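Local coordinates for uncharacterized protein DR_0571 (Deinococcus radiodurans R1, PDB 3C4N) that is of unknown function but binds ADP and is probably an FAD-dependent oxidoreductase, at residues 83-88 with 277-282; 122-127 with 140-145; 149-154 with 269-274. All coordinates share one frame; numbering follows the deposited sequence.

Interaction 1 (83-88 with 277-282); sequences PGVWTA and TLRPQN
Pro83 meets Arg279 twice, through its ring and through its carbonyl. Ring carbon CB of Pro83 lies alongside the root of the arginine, 4.0 Å from Arg279 CG. Pro83 O accepts a hydrogen bond from Arg279 NE at 2.6 Å, with an N-H...O angle of 159°; the donor lies in the carbonyl plane and the oxygen at the edge of the guanidinium, in plane. A weak second bond, 3.2 Å from Arg279 NH2, ends on this same Pro83 O. The arginine chain bends at chi2 (70°), which swings NE round to the proline, while Arg279 NH1 is held by Pro280 O at 2.8 Å. Gln281 OE1 sits over the centre of one guanidinium face. Strands 85-86 and 276-281 belong to the same mixed sheet, separate from the sheet of the probably Rossmann-type nucleotide-binding part, and the Pro83 side chain is about 10 Å from the bound ADP. At Gly84 the chain turns with positive phi, and its backbone bonds to Tyr169, whose carbonyl also takes a weak bond from Arg279 NH2. Val85 then lays CG2 4.2 Å from Arg279 CD, the two side chains running past each other in opposite directions.

Interaction 2 (122-127 with 140-145); sequences PLLHLL and DALADF
Leu124 drives one methyl, CD1, against the end of a short helix, and the close packing of this contact is gathered around that carbon. Leu124 CD1 lies 3.6 Å from Ala141 CB, a normal apolar contact with the last helical residue. It also comes to 3.2 Å from Leu142 CD1; that value is short for two methyls, and since chi2 of Leu142 is nearly eclipsed (23°), the exact separation is doubtful. The two leucines cross obliquely. The chi1 of Leu124 (-50°) sets CG anti to the carbonyl carbon, and with an extended chi2 the side chain reaches out from the strand to the helix. Leu142 starts with its CB directed alongside the strand, and its branched end supplies the approach.

To either side of this point the fit is slacker. The side chains of Pro122 and Phe145 come no closer than 4.7 Å to the opposite segment, and both rest instead on Pro269. Leu126 likewise stops short of the helix end, its packing being with Leu152 and Ala160. At Leu142 the chain leaves the helix and enters a type I turn running to Phe145, closed by Phe145 N bonding to Leu142 O at 3.2 Å, and Ala143 and Asp144 on this turn are exposed to solvent. No hydrogen bond joins the two segments, so apolar side chains alone make the contact.

Leu124 also touches Val162 of strand 159-163 and Leu271 of strand 270-273, the two strands that flank strand 118-127 here. This is a short helix end packed on one face of a mixed beta-sheet, away from the ADP site, made by the short connection that leads from strand 118-127 through strand 136-137 to helix 138-141.

Interaction 3 (149-154 with 269-274); sequences LALLDP and PVLRAS
An apolar contact between a loop and a beta-sheet, this one sets Leu151 and Leu152 against Leu271, where the loop between helix 146-149 and strand 159-163 covers one face of the mixed sheet. Leu271 lies on strand 270-273, between strands 118-127 and 276-281. All three leucines are buried, and no hydrogen bond crosses between the segments.

The backbones stand well apart, with the nearest CA atoms, those of Leu151 and Leu271 and those of Leu152 and Ala273, separated by 10.0 Å in each case; only side chains bridge the gap. The loop offers its two leucines from a type I turn running from Leu149 to Leu152, which is closed by Leu152 N bonding to Leu149 O at 3.0 Å. The loop is also tied by backbone bonds of Leu151, within the turn, to Ala330 and of Asp153, just after it, to Ala327.

Leu151 and Leu271 share one conformation: in each, CG stands anti to the carbonyl carbon (chi1 -56° and -58°) and chi2 is extended, which puts a methyl in the lead at the end of the chain. Leu152 is modelled with a nearly eclipsed chi1 (10°), so its exact rotamer is uncertain; it also rests on Leu126 of strand 118-127. The neighbouring strand residue Arg272 turns to the opposite face of the sheet, where it forms a salt bridge with Asp90.

Both loop leucines reach the same methyl: Leu271 CD1 is 4.1 Å from Leu151 CD1 and 4.3 Å from Leu152 CD2.

Overall arrangement
All three contacts use the same mixed sheet, on the same side of the chain's centre. Interactions 2 and 3 are nearest, with centres about 7 Å apart; the centre of interaction 1 lies about 14 Å and 13 Å from theirs, closer to the ADP-binding part. Strand 270-273 ties them together: it pairs in parallel with 118-127 of interaction 2 and antiparallel with 276-281 of interaction 1. Val85 and Thr87 also pack on Leu123. Along the chain, interaction 2 closes before interaction 3 opens, and both are nested between 83-88 and 277-282. Segments near and far in sequence thus meet on one mixed sheet beside the probably Rossmann-type nucleotide-binding part.

Interaction 1 (83-88 with 277-282)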
# COMPACT_ATOMS: atom_id res chain seq x y z
N PRO A 83 17.87 2.93 15.87
CA PRO A 83 18.21 1.74 16.65
C PRO A 83 17.06 1.10 17.41
O PRO A 83 17.17 -0.04 17.85
CB PRO A 83 19.34 2.22 17.56
CG PRO A 83 19.06 3.67 17.71
CD PRO A 83 18.67 4.08 16.32
N GLY A 84 15.96 1.82 17.57
CA GLY A 84 14.83 1.27 18.31
C GLY A 84 15.14 0.89 19.75
O GLY A 84 14.91 -0.25 20.18
N VAL A 85 15.67 1.83 20.52
CA VAL A 85 16.00 1.58 21.91
C VAL A 85 15.07 2.33 22.86
O VAL A 85 15.05 3.55 22.87
CB VAL A 85 17.43 2.03 22.27
CG1 VAL A 85 17.71 1.74 23.73
CG2 VAL A 85 18.43 1.31 21.39
N TRP A 86 14.29 1.59 23.64
CA TRP A 86 13.41 2.25 24.60
C TRP A 86 14.16 2.18 25.92
O TRP A 86 14.45 1.09 26.44
CB TRP A 86 12.09 1.52 24.75
CG TRP A 86 11.09 2.30 25.56
CD1 TRP A 86 10.07 3.07 25.08
CD2 TRP A 86 11.03 2.42 26.99
NE1 TRP A 86 9.38 3.65 26.12
CE2 TRP A 86 9.95 3.27 27.30
CE3 TRP A 86 11.78 1.88 28.05
CZ2 TRP A 86 9.60 3.60 28.62
CZ3 TRP A 86 11.43 2.21 29.36
CH2 TRP A 86 10.36 3.06 29.63
N THR A 87 14.47 3.34 26.48
CA THR A 87 15.18 3.38 27.75
C THR A 87 14.71 4.51 28.64
O THR A 87 14.52 5.63 28.18
CB THR A 87 16.70 3.54 27.55
OG1 THR A 87 17.33 3.63 28.83
CG2 THR A 87 17.02 4.79 26.74
N ALA A 88 14.56 4.21 29.93
CA ALA A 88 14.12 5.22 30.89
C ALA A 88 15.11 6.37 30.97
O ALA A 88 14.82 7.40 31.58
CB ALA A 88 13.94 4.58 32.27
N THR A 277 26.28 5.22 21.34
CA THR A 277 25.57 4.00 21.71
C THR A 277 25.99 2.77 20.89
O THR A 277 26.25 2.86 19.70
CB THR A 277 24.03 4.19 21.55
OG1 THR A 277 23.60 5.30 22.33
CG2 THR A 277 23.29 2.96 22.02
N LEU A 278 26.07 1.62 21.55
CA LEU A 278 26.40 0.38 20.86
C LEU A 278 25.16 -0.50 20.96
O LEU A 278 24.86 -1.08 22.01
CB LEU A 278 27.62 -0.28 21.50
CG LEU A 278 28.94 0.50 21.28
CD1 LEU A 278 30.12 -0.20 21.97
CD2 LEU A 278 29.20 0.61 19.77
N ARG A 279 24.42 -0.55 19.85
CA ARG A 279 23.18 -1.31 19.75
C ARG A 279 23.41 -2.69 19.17
O ARG A 279 23.61 -2.84 17.96
CB ARG A 279 22.17 -0.55 18.89
CG ARG A 279 21.03 -1.39 18.26
CD ARG A 279 20.01 -1.90 19.27
NE ARG A 279 18.66 -2.04 18.69
CZ ARG A 279 18.11 -3.19 18.28
NH1 ARG A 279 18.77 -4.33 18.38
NH2 ARG A 279 16.89 -3.19 17.77
N PRO A 280 23.40 -3.72 20.03
CA PRO A 280 23.61 -5.09 19.54
C PRO A 280 22.52 -5.46 18.53
O PRO A 280 21.34 -5.28 18.79
CB PRO A 280 23.54 -5.93 20.82
CG PRO A 280 22.66 -5.10 21.73
CD PRO A 280 23.17 -3.70 21.48
N GLN A 281 22.93 -5.99 17.38
CA GLN A 281 21.97 -6.34 16.35
C GLN A 281 22.61 -7.20 15.26
O GLN A 281 23.75 -6.96 14.86
CB GLN A 281 21.40 -5.07 15.73
CG GLN A 281 20.27 -5.32 14.75
CD GLN A 281 19.84 -4.05 14.03
OE1 GLN A 281 19.31 -3.10 14.65
NE2 GLN A 281 20.07 -4.02 12.72
N ASN A 282 21.88 -8.21 14.78
CA ASN A 282 22.40 -9.08 13.73
C ASN A 282 23.75 -9.68 14.09
O ASN A 282 24.64 -9.77 13.24
CB ASN A 282 22.52 -8.31 12.42
CG ASN A 282 21.46 -8.71 11.42
OD1 ASN A 282 20.26 -8.70 11.72
ND2 ASN A 282 21.90 -9.07 10.21

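Interaction 2 (122-127 with 140-145)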
# COMPACT_ATOMS: atom_id res chain seq x y z
N PRO A 122 18.80 -4.86 28.95
CA PRO A 122 19.26 -3.78 29.83
C PRO A 122 20.22 -2.84 29.10
O PRO A 122 20.93 -3.27 28.18
CB PRO A 122 19.94 -4.53 30.97
CG PRO A 122 20.48 -5.74 30.28
CD PRO A 122 19.30 -6.15 29.42
N LEU A 123 20.23 -1.58 29.52
CA LEU A 123 21.08 -0.56 28.91
C LEU A 123 22.04 0.00 29.96
O LEU A 123 21.61 0.37 31.05
CB LEU A 123 20.22 0.56 28.32
CG LEU A 123 20.91 1.68 27.55
CD1 LEU A 123 19.94 2.34 26.60
CD2 LEU A 123 21.47 2.69 28.53
N LEU A 124 23.33 0.06 29.63
CA LEU A 124 24.31 0.58 30.58
C LEU A 124 24.95 1.87 30.09
O LEU A 124 25.44 1.93 28.97
CB LEU A 124 25.43 -0.44 30.83
CG LEU A 124 25.09 -1.88 31.19
CD1 LEU A 124 26.37 -2.60 31.56
CD2 LEU A 124 24.13 -1.94 32.34
N HIS A 125 24.93 2.91 30.93
CA HIS A 125 25.54 4.21 30.61
C HIS A 125 26.90 4.27 31.32
O HIS A 125 27.02 4.85 32.40
CB HIS A 125 24.64 5.36 31.10
CG HIS A 125 25.18 6.73 30.80
ND1 HIS A 125 26.49 6.96 30.45
CD2 HIS A 125 24.58 7.94 30.82
CE1 HIS A 125 26.68 8.26 30.27
NE2 HIS A 125 25.53 8.87 30.49
N LEU A 126 27.91 3.66 30.71
CA LEU A 126 29.27 3.62 31.26
C LEU A 126 29.80 5.00 31.66
O LEU A 126 29.68 5.97 30.91
CB LEU A 126 30.22 2.97 30.26
CG LEU A 126 29.79 1.59 29.76
CD1 LEU A 126 30.56 1.24 28.49
CD2 LEU A 126 30.01 0.56 30.85
N LEU A 127 30.42 5.06 32.84
CA LEU A 127 30.96 6.31 33.36
C LEU A 127 32.38 6.14 33.89
O LEU A 127 32.77 5.05 34.27
CB LEU A 127 30.06 6.83 34.48
CG LEU A 127 28.62 7.13 34.05
CD1 LEU A 127 27.71 7.11 35.27
CD2 LEU A 127 28.59 8.48 33.35
N ASP A 140 30.45 -6.07 37.48
CA ASP A 140 29.31 -6.87 37.90
C ASP A 140 28.18 -6.79 36.88
O ASP A 140 27.47 -7.78 36.66
CB ASP A 140 28.81 -6.38 39.26
CG ASP A 140 29.83 -6.62 40.37
OD1 ASP A 140 29.81 -5.88 41.37
OD2 ASP A 140 30.65 -7.55 40.23
N ALA A 141 28.01 -5.62 36.27
CA ALA A 141 26.98 -5.39 35.26
C ALA A 141 27.16 -6.31 34.05
O ALA A 141 26.19 -6.85 33.51
CB ALA A 141 27.00 -3.94 34.81
N LEU A 142 28.41 -6.49 33.64
CA LEU A 142 28.74 -7.34 32.51
C LEU A 142 29.13 -8.74 32.99
O LEU A 142 29.88 -9.46 32.32
CB LEU A 142 29.87 -6.71 31.70
CG LEU A 142 29.49 -5.76 30.56
CD1 LEU A 142 28.11 -5.18 30.80
CD2 LEU A 142 30.53 -4.66 30.44
N ALA A 143 28.62 -9.12 34.16
CA ALA A 143 28.91 -10.43 34.73
C ALA A 143 28.65 -11.52 33.71
O ALA A 143 29.58 -12.21 33.29
CB ALA A 143 28.05 -10.66 35.96
N ASP A 144 27.40 -11.69 33.31
CA ASP A 144 27.09 -12.75 32.35
C ASP A 144 27.11 -12.27 30.90
O ASP A 144 26.52 -12.90 30.03
CB ASP A 144 25.73 -13.37 32.66
CG ASP A 144 25.67 -14.84 32.27
OD1 ASP A 144 24.57 -15.33 31.97
OD2 ASP A 144 26.73 -15.50 32.29
N PHE A 145 27.80 -11.17 30.66
CA PHE A 145 27.88 -10.63 29.31
C PHE A 145 29.33 -10.30 28.95
O PHE A 145 29.72 -9.14 28.84
CB PHE A 145 27.01 -9.38 29.23
CG PHE A 145 25.58 -9.60 29.67
CD1 PHE A 145 24.78 -10.54 29.03
CD2 PHE A 145 25.04 -8.86 30.71
CE1 PHE A 145 23.45 -10.73 29.42
CE2 PHE A 145 23.71 -9.04 31.11
CZ PHE A 145 22.92 -9.98 30.46

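Interaction 3 (149-154 with 269-274)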
# COMPACT_ATOMS: atom_id res chain seq x y z
N LEU A 149 32.14 -7.00 27.39
CA LEU A 149 33.26 -6.56 28.21
C LEU A 149 34.50 -6.31 27.37
O LEU A 149 35.19 -5.30 27.54
CB LEU A 149 33.56 -7.62 29.28
CG LEU A 149 34.12 -7.13 30.62
CD1 LEU A 149 34.38 -8.33 31.52
CD2 LEU A 149 35.41 -6.34 30.42
N ALA A 150 34.78 -7.22 26.44
CA ALA A 150 35.95 -7.12 25.58
C ALA A 150 35.95 -5.86 24.71
O ALA A 150 36.96 -5.54 24.06
CB ALA A 150 36.05 -8.37 24.69
N LEU A 151 34.83 -5.16 24.67
CA LEU A 151 34.73 -3.96 23.86
C LEU A 151 35.35 -2.77 24.56
O LEU A 151 35.84 -1.84 23.92
CB LEU A 151 33.27 -3.65 23.55
CG LEU A 151 32.46 -4.74 22.86
CD1 LEU A 151 31.02 -4.26 22.76
CD2 LEU A 151 33.03 -5.04 21.48
N LEU A 152 35.34 -2.80 25.89
CA LEU A 152 35.85 -1.68 26.66
C LEU A 152 36.98 -1.99 27.61
O LEU A 152 37.47 -3.12 27.70
CB LEU A 152 34.71 -1.04 27.47
CG LEU A 152 33.37 -1.78 27.52
CD1 LEU A 152 32.61 -1.44 28.79
CD2 LEU A 152 32.57 -1.39 26.30
N ASP A 153 37.39 -0.96 28.33
CA ASP A 153 38.45 -1.07 29.31
C ASP A 153 37.81 -0.79 30.67
O ASP A 153 37.51 0.35 31.00
CB ASP A 153 39.55 -0.06 29.02
CG ASP A 153 40.68 -0.12 30.03
OD1 ASP A 153 40.42 0.14 31.22
OD2 ASP A 153 41.81 -0.44 29.62
N PRO A 154 37.57 -1.84 31.47
CA PRO A 154 36.97 -1.74 32.80
C PRO A 154 37.53 -0.63 33.69
O PRO A 154 36.81 -0.05 34.49
CB PRO A 154 37.22 -3.12 33.39
CG PRO A 154 37.12 -4.01 32.18
CD PRO A 154 37.90 -3.24 31.14
N PRO A 269 23.35 -6.57 26.57
CA PRO A 269 22.85 -5.22 26.84
C PRO A 269 23.32 -4.11 25.90
O PRO A 269 24.35 -4.22 25.24
CB PRO A 269 23.26 -4.98 28.29
CG PRO A 269 24.47 -5.86 28.47
CD PRO A 269 24.12 -7.10 27.71
N VAL A 270 22.51 -3.05 25.83
CA VAL A 270 22.84 -1.89 25.01
C VAL A 270 23.85 -1.12 25.85
O VAL A 270 23.72 -1.05 27.07
CB VAL A 270 21.59 -0.99 24.77
CG1 VAL A 270 21.98 0.26 24.00
CG2 VAL A 270 20.52 -1.76 24.00
N LEU A 271 24.87 -0.57 25.21
CA LEU A 271 25.90 0.18 25.92
C LEU A 271 26.00 1.59 25.38
O LEU A 271 25.78 1.82 24.19
CB LEU A 271 27.26 -0.51 25.76
CG LEU A 271 27.33 -1.97 26.25
CD1 LEU A 271 28.49 -2.68 25.54
CD2 LEU A 271 27.50 -1.99 27.76
N ARG A 272 26.33 2.52 26.26
CA ARG A 272 26.46 3.94 25.92
C ARG A 272 27.69 4.52 26.60
O ARG A 272 28.03 4.14 27.72
CB ARG A 272 25.24 4.70 26.40
CG ARG A 272 24.00 4.41 25.60
CD ARG A 272 22.87 5.38 25.93
NE ARG A 272 21.82 5.31 24.92
CZ ARG A 272 20.68 5.99 24.98
NH1 ARG A 272 20.44 6.79 26.01
NH2 ARG A 272 19.79 5.87 24.00
N ALA A 273 28.36 5.44 25.92
CA ALA A 273 29.55 6.09 26.49
C ALA A 273 29.70 7.47 25.85
O ALA A 273 29.54 7.61 24.65
CB ALA A 273 30.81 5.23 26.20
N SER A 274 30.00 8.48 26.66
CA SER A 274 30.16 9.84 26.16
C SER A 274 29.15 10.21 25.07
O SER A 274 29.46 10.96 24.15
CB SER A 274 31.58 10.04 25.60
OG SER A 274 32.55 9.96 26.63